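Probable zinc protease (Pseudomonas aeruginosa, PDB 4NNZ) is one subunit of a heterodimeric zinc protease of the M16 family, which probably hydrolyses peptide bonds. Local coordinates at residues H8-E22 with P187-A200. Residues are numbered along the deposited sequence; the frame is centred on the assembly and turned at random.
Sequences HEFSLDNGLKVIVRE and PNNATLVVVGDVTA
Ile19 and Arg21 each offer their backbone N to the 190-196 strand, at Leu192 O and Val194 O, while the carbonyls of Lys17, Ile19 and Arg21 take the amides of Leu192, Val194 and Gly196. This alternation is the signature of parallel pairing, worked through here by strands 17-22 and 190-196, whose axes run 6° apart. Five backbone bonds join the two strands, with Arg21 N 2.7 Å from Val194 O.

On one face Val18 and Leu192 lie side by side and point the same way, CG1 to CD2 at 4.1 Å. The next valine along that face, Val20, has CG1 anti to its backbone N (chi1 -175°), which sets the methyl 4.0 Å from Ala200 CA. Glu22, at the end of the strand, drops from the same face with its chain extended beyond CG, toward the returning chain at 198-200. Its OE1 accepts Ala200 N at 2.8 Å through the anti lone pair, at a bent N-H...O angle of 145°. The carboxylate thus meets the first turn of helix 200-211, whose N-terminal dipole would probably favour the negative charge, while Thr199 OG1 caps Glu202 N.

At the opposite end, Leu16 CD1 comes within 4.0 Å of Ala190 CB. The side chains of Asn14 and Pro187 cross at about a right angle, the amide CG 3.6 Å from the ring CB; Ile214 O accepts Asn14 ND2. A water sits between the two backbones, 2.6 Å from Gly15 O, and can donate to it and to Ala190 O, though other acceptors also compete for its protons.

Further out, the 7-11 strand pairs antiparallel with 17-22, and 28-35 flanks 190-196 on its other edge, so the pair lies inside a mixed sheet. Helix 200-211 packs on the Val20 and Val194 face through Val203, whereas Ile19 and Val195 meet helix 367-379 on the other.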
# COMPACT_ATOMS: atom_id res chain seq x y z
N HIS A 8 -9.15 7.63 -36.96
CA HIS A 8 -8.74 9.01 -36.79
C HIS A 8 -8.63 9.48 -35.36
O HIS A 8 -9.45 9.15 -34.55
CB HIS A 8 -9.75 9.90 -37.42
CG HIS A 8 -10.16 9.48 -38.79
ND1 HIS A 8 -9.47 9.87 -39.91
CD2 HIS A 8 -11.19 8.73 -39.22
CE1 HIS A 8 -10.06 9.36 -40.98
NE2 HIS A 8 -11.11 8.66 -40.58
N GLU A 9 -7.64 10.31 -35.06
CA GLU A 9 -7.46 10.83 -33.73
C GLU A 9 -7.41 12.35 -33.65
O GLU A 9 -6.56 12.98 -34.24
CB GLU A 9 -6.16 10.25 -33.22
CG GLU A 9 -5.49 10.95 -32.08
CD GLU A 9 -4.46 10.07 -31.43
OE1 GLU A 9 -4.13 10.30 -30.26
OE2 GLU A 9 -3.98 9.15 -32.08
N PHE A 10 -8.33 12.94 -32.91
CA PHE A 10 -8.28 14.37 -32.64
C PHE A 10 -8.54 14.69 -31.19
O PHE A 10 -9.15 13.94 -30.52
CB PHE A 10 -9.25 15.11 -33.53
CG PHE A 10 -10.67 14.78 -33.28
CD1 PHE A 10 -11.23 13.65 -33.81
CD2 PHE A 10 -11.46 15.61 -32.54
CE1 PHE A 10 -12.54 13.36 -33.61
CE2 PHE A 10 -12.77 15.33 -32.33
CZ PHE A 10 -13.31 14.19 -32.87
N SER A 11 -8.05 15.82 -30.70
CA SER A 11 -8.32 16.19 -29.34
C SER A 11 -8.94 17.53 -29.23
O SER A 11 -8.46 18.46 -29.76
CB SER A 11 -7.06 16.20 -28.52
OG SER A 11 -6.26 15.10 -28.81
N LEU A 12 -9.99 17.63 -28.44
CA LEU A 12 -10.67 18.88 -28.24
C LEU A 12 -9.86 19.80 -27.41
O LEU A 12 -8.86 19.43 -26.85
CB LEU A 12 -12.00 18.67 -27.58
CG LEU A 12 -12.89 17.69 -28.30
CD1 LEU A 12 -14.29 17.85 -27.81
CD2 LEU A 12 -12.86 17.92 -29.79
N ASP A 13 -10.32 21.02 -27.35
CA ASP A 13 -9.62 22.09 -26.70
C ASP A 13 -9.47 21.83 -25.25
O ASP A 13 -8.49 22.21 -24.67
CB ASP A 13 -10.37 23.39 -26.89
CG ASP A 13 -9.84 24.19 -28.03
OD1 ASP A 13 -8.67 23.97 -28.42
OD2 ASP A 13 -10.59 25.05 -28.52
N ASN A 14 -10.46 21.16 -24.67
CA ASN A 14 -10.44 20.87 -23.25
C ASN A 14 -9.54 19.70 -22.94
O ASN A 14 -9.31 19.38 -21.82
CB ASN A 14 -11.83 20.74 -22.63
CG ASN A 14 -12.70 19.76 -23.35
OD1 ASN A 14 -12.25 19.04 -24.20
ND2 ASN A 14 -13.95 19.75 -23.01
N GLY A 15 -8.96 19.13 -23.97
CA GLY A 15 -8.03 18.05 -23.80
C GLY A 15 -8.61 16.68 -23.90
O GLY A 15 -7.93 15.71 -23.77
N LEU A 16 -9.89 16.61 -24.18
CA LEU A 16 -10.51 15.36 -24.44
C LEU A 16 -9.90 14.86 -25.70
O LEU A 16 -9.75 15.60 -26.61
CB LEU A 16 -11.98 15.56 -24.66
CG LEU A 16 -12.75 14.30 -24.93
CD1 LEU A 16 -12.51 13.31 -23.82
CD2 LEU A 16 -14.21 14.62 -25.01
N LYS A 17 -9.56 13.60 -25.74
CA LYS A 17 -9.04 12.95 -26.92
C LYS A 17 -10.15 12.16 -27.51
O LYS A 17 -10.90 11.55 -26.80
CB LYS A 17 -7.90 12.03 -26.54
CG LYS A 17 -7.16 11.45 -27.71
CD LYS A 17 -5.93 10.69 -27.26
CE LYS A 17 -4.88 10.63 -28.34
NZ LYS A 17 -3.57 10.17 -27.84
N VAL A 18 -10.30 12.21 -28.82
CA VAL A 18 -11.37 11.49 -29.46
C VAL A 18 -10.79 10.55 -30.48
O VAL A 18 -9.94 10.93 -31.24
CB VAL A 18 -12.38 12.45 -30.11
CG1 VAL A 18 -13.50 11.67 -30.73
CG2 VAL A 18 -12.95 13.41 -29.08
N ILE A 19 -11.22 9.31 -30.46
CA ILE A 19 -10.76 8.37 -31.45
C ILE A 19 -11.93 7.76 -32.17
O ILE A 19 -12.87 7.34 -31.56
CB ILE A 19 -9.89 7.28 -30.84
CG1 ILE A 19 -8.66 7.90 -30.21
CG2 ILE A 19 -9.44 6.34 -31.93
CD1 ILE A 19 -7.85 6.97 -29.36
N VAL A 20 -11.87 7.76 -33.48
CA VAL A 20 -12.97 7.27 -34.30
C VAL A 20 -12.56 6.27 -35.34
O VAL A 20 -11.69 6.52 -36.12
CB VAL A 20 -13.67 8.41 -35.03
CG1 VAL A 20 -14.86 7.89 -35.75
CG2 VAL A 20 -14.12 9.46 -34.07
N ARG A 21 -13.22 5.13 -35.35
CA ARG A 21 -13.04 4.19 -36.43
C ARG A 21 -14.33 3.83 -37.13
O ARG A 21 -15.28 3.43 -36.51
CB ARG A 21 -12.38 2.93 -35.97
CG ARG A 21 -12.03 2.07 -37.14
CD ARG A 21 -11.41 0.80 -36.68
NE ARG A 21 -10.20 1.08 -35.95
CZ ARG A 21 -9.40 0.15 -35.48
NH1 ARG A 21 -9.69 -1.11 -35.67
NH2 ARG A 21 -8.32 0.49 -34.81
N GLU A 22 -14.35 3.97 -38.44
CA GLU A 22 -15.52 3.72 -39.23
C GLU A 22 -15.61 2.28 -39.66
O GLU A 22 -14.66 1.72 -40.11
CB GLU A 22 -15.49 4.61 -40.44
CG GLU A 22 -15.38 6.07 -40.07
CD GLU A 22 -15.02 6.94 -41.24
OE1 GLU A 22 -15.19 8.17 -41.15
OE2 GLU A 22 -14.57 6.39 -42.25
N PRO A 187 -12.13 16.18 -18.72
CA PRO A 187 -11.98 15.96 -20.15
C PRO A 187 -10.57 15.64 -20.50
O PRO A 187 -10.34 14.85 -21.36
CB PRO A 187 -12.36 17.29 -20.73
CG PRO A 187 -13.14 17.98 -19.67
CD PRO A 187 -13.21 17.13 -18.47
N ASN A 188 -9.64 16.22 -19.80
CA ASN A 188 -8.26 15.98 -20.07
C ASN A 188 -7.78 14.73 -19.38
O ASN A 188 -6.64 14.38 -19.47
CB ASN A 188 -7.42 17.18 -19.72
CG ASN A 188 -7.73 17.76 -18.37
OD1 ASN A 188 -8.81 18.22 -18.13
ND2 ASN A 188 -6.76 17.76 -17.50
N ASN A 189 -8.68 14.07 -18.67
CA ASN A 189 -8.39 12.76 -18.14
C ASN A 189 -9.13 11.66 -18.83
O ASN A 189 -9.20 10.58 -18.34
CB ASN A 189 -8.68 12.71 -16.66
CG ASN A 189 -7.86 11.69 -15.95
OD1 ASN A 189 -6.75 11.42 -16.33
ND2 ASN A 189 -8.40 11.10 -14.94
N ALA A 190 -9.71 11.94 -19.97
CA ALA A 190 -10.63 11.02 -20.58
C ALA A 190 -10.43 10.77 -22.05
O ALA A 190 -9.87 11.57 -22.74
CB ALA A 190 -12.04 11.46 -20.31
N THR A 191 -10.87 9.62 -22.52
CA THR A 191 -10.85 9.32 -23.93
C THR A 191 -12.20 8.87 -24.43
O THR A 191 -12.78 8.03 -23.85
CB THR A 191 -9.86 8.23 -24.29
OG1 THR A 191 -8.59 8.58 -23.79
CG2 THR A 191 -9.72 8.15 -25.71
N LEU A 192 -12.67 9.42 -25.52
CA LEU A 192 -13.91 9.03 -26.10
C LEU A 192 -13.58 8.19 -27.28
O LEU A 192 -12.79 8.58 -28.08
CB LEU A 192 -14.66 10.23 -26.57
CG LEU A 192 -15.88 9.92 -27.41
CD1 LEU A 192 -16.90 9.16 -26.61
CD2 LEU A 192 -16.48 11.18 -27.96
N VAL A 193 -14.15 7.01 -27.37
CA VAL A 193 -13.87 6.14 -28.48
C VAL A 193 -15.11 5.77 -29.23
O VAL A 193 -16.07 5.38 -28.64
CB VAL A 193 -13.18 4.86 -28.03
CG1 VAL A 193 -12.78 4.07 -29.24
CG2 VAL A 193 -11.97 5.20 -27.22
N VAL A 194 -15.09 5.94 -30.54
CA VAL A 194 -16.23 5.60 -31.36
C VAL A 194 -15.92 4.70 -32.53
O VAL A 194 -15.09 5.02 -33.34
CB VAL A 194 -16.91 6.86 -31.89
CG1 VAL A 194 -18.19 6.52 -32.59
CG2 VAL A 194 -17.20 7.81 -30.76
N VAL A 195 -16.59 3.58 -32.62
CA VAL A 195 -16.45 2.76 -33.80
C VAL A 195 -17.78 2.26 -34.35
O VAL A 195 -18.72 2.03 -33.61
CB VAL A 195 -15.32 1.69 -33.69
CG1 VAL A 195 -14.54 1.79 -32.41
CG2 VAL A 195 -15.78 0.29 -33.93
N GLY A 196 -17.84 2.13 -35.66
CA GLY A 196 -19.07 1.73 -36.27
C GLY A 196 -19.44 2.53 -37.49
O GLY A 196 -18.64 3.15 -38.11
N ASP A 197 -20.72 2.54 -37.77
CA ASP A 197 -21.28 3.10 -38.96
C ASP A 197 -21.42 4.60 -38.79
O ASP A 197 -22.50 5.12 -38.65
CB ASP A 197 -22.65 2.47 -39.14
CG ASP A 197 -23.28 2.78 -40.45
OD1 ASP A 197 -22.59 2.81 -41.47
OD2 ASP A 197 -24.50 2.95 -40.47
N VAL A 198 -20.30 5.29 -38.78
CA VAL A 198 -20.32 6.73 -38.69
C VAL A 198 -19.17 7.30 -39.45
O VAL A 198 -18.27 6.59 -39.83
CB VAL A 198 -20.16 7.26 -37.27
CG1 VAL A 198 -21.39 7.02 -36.45
CG2 VAL A 198 -18.93 6.68 -36.63
N THR A 199 -19.20 8.61 -39.62
CA THR A 199 -18.16 9.34 -40.27
C THR A 199 -17.42 10.17 -39.27
O THR A 199 -17.99 10.74 -38.39
CB THR A 199 -18.71 10.25 -41.35
OG1 THR A 199 -19.63 11.17 -40.78
CG2 THR A 199 -19.44 9.43 -42.33
N ALA A 200 -16.12 10.23 -39.43
CA ALA A 200 -15.27 10.84 -38.45
C ALA A 200 -15.60 12.28 -38.27
O ALA A 200 -15.42 12.82 -37.21
CB ALA A 200 -13.83 10.67 -38.85
O HOH W 1 -7.67 13.49 -22.40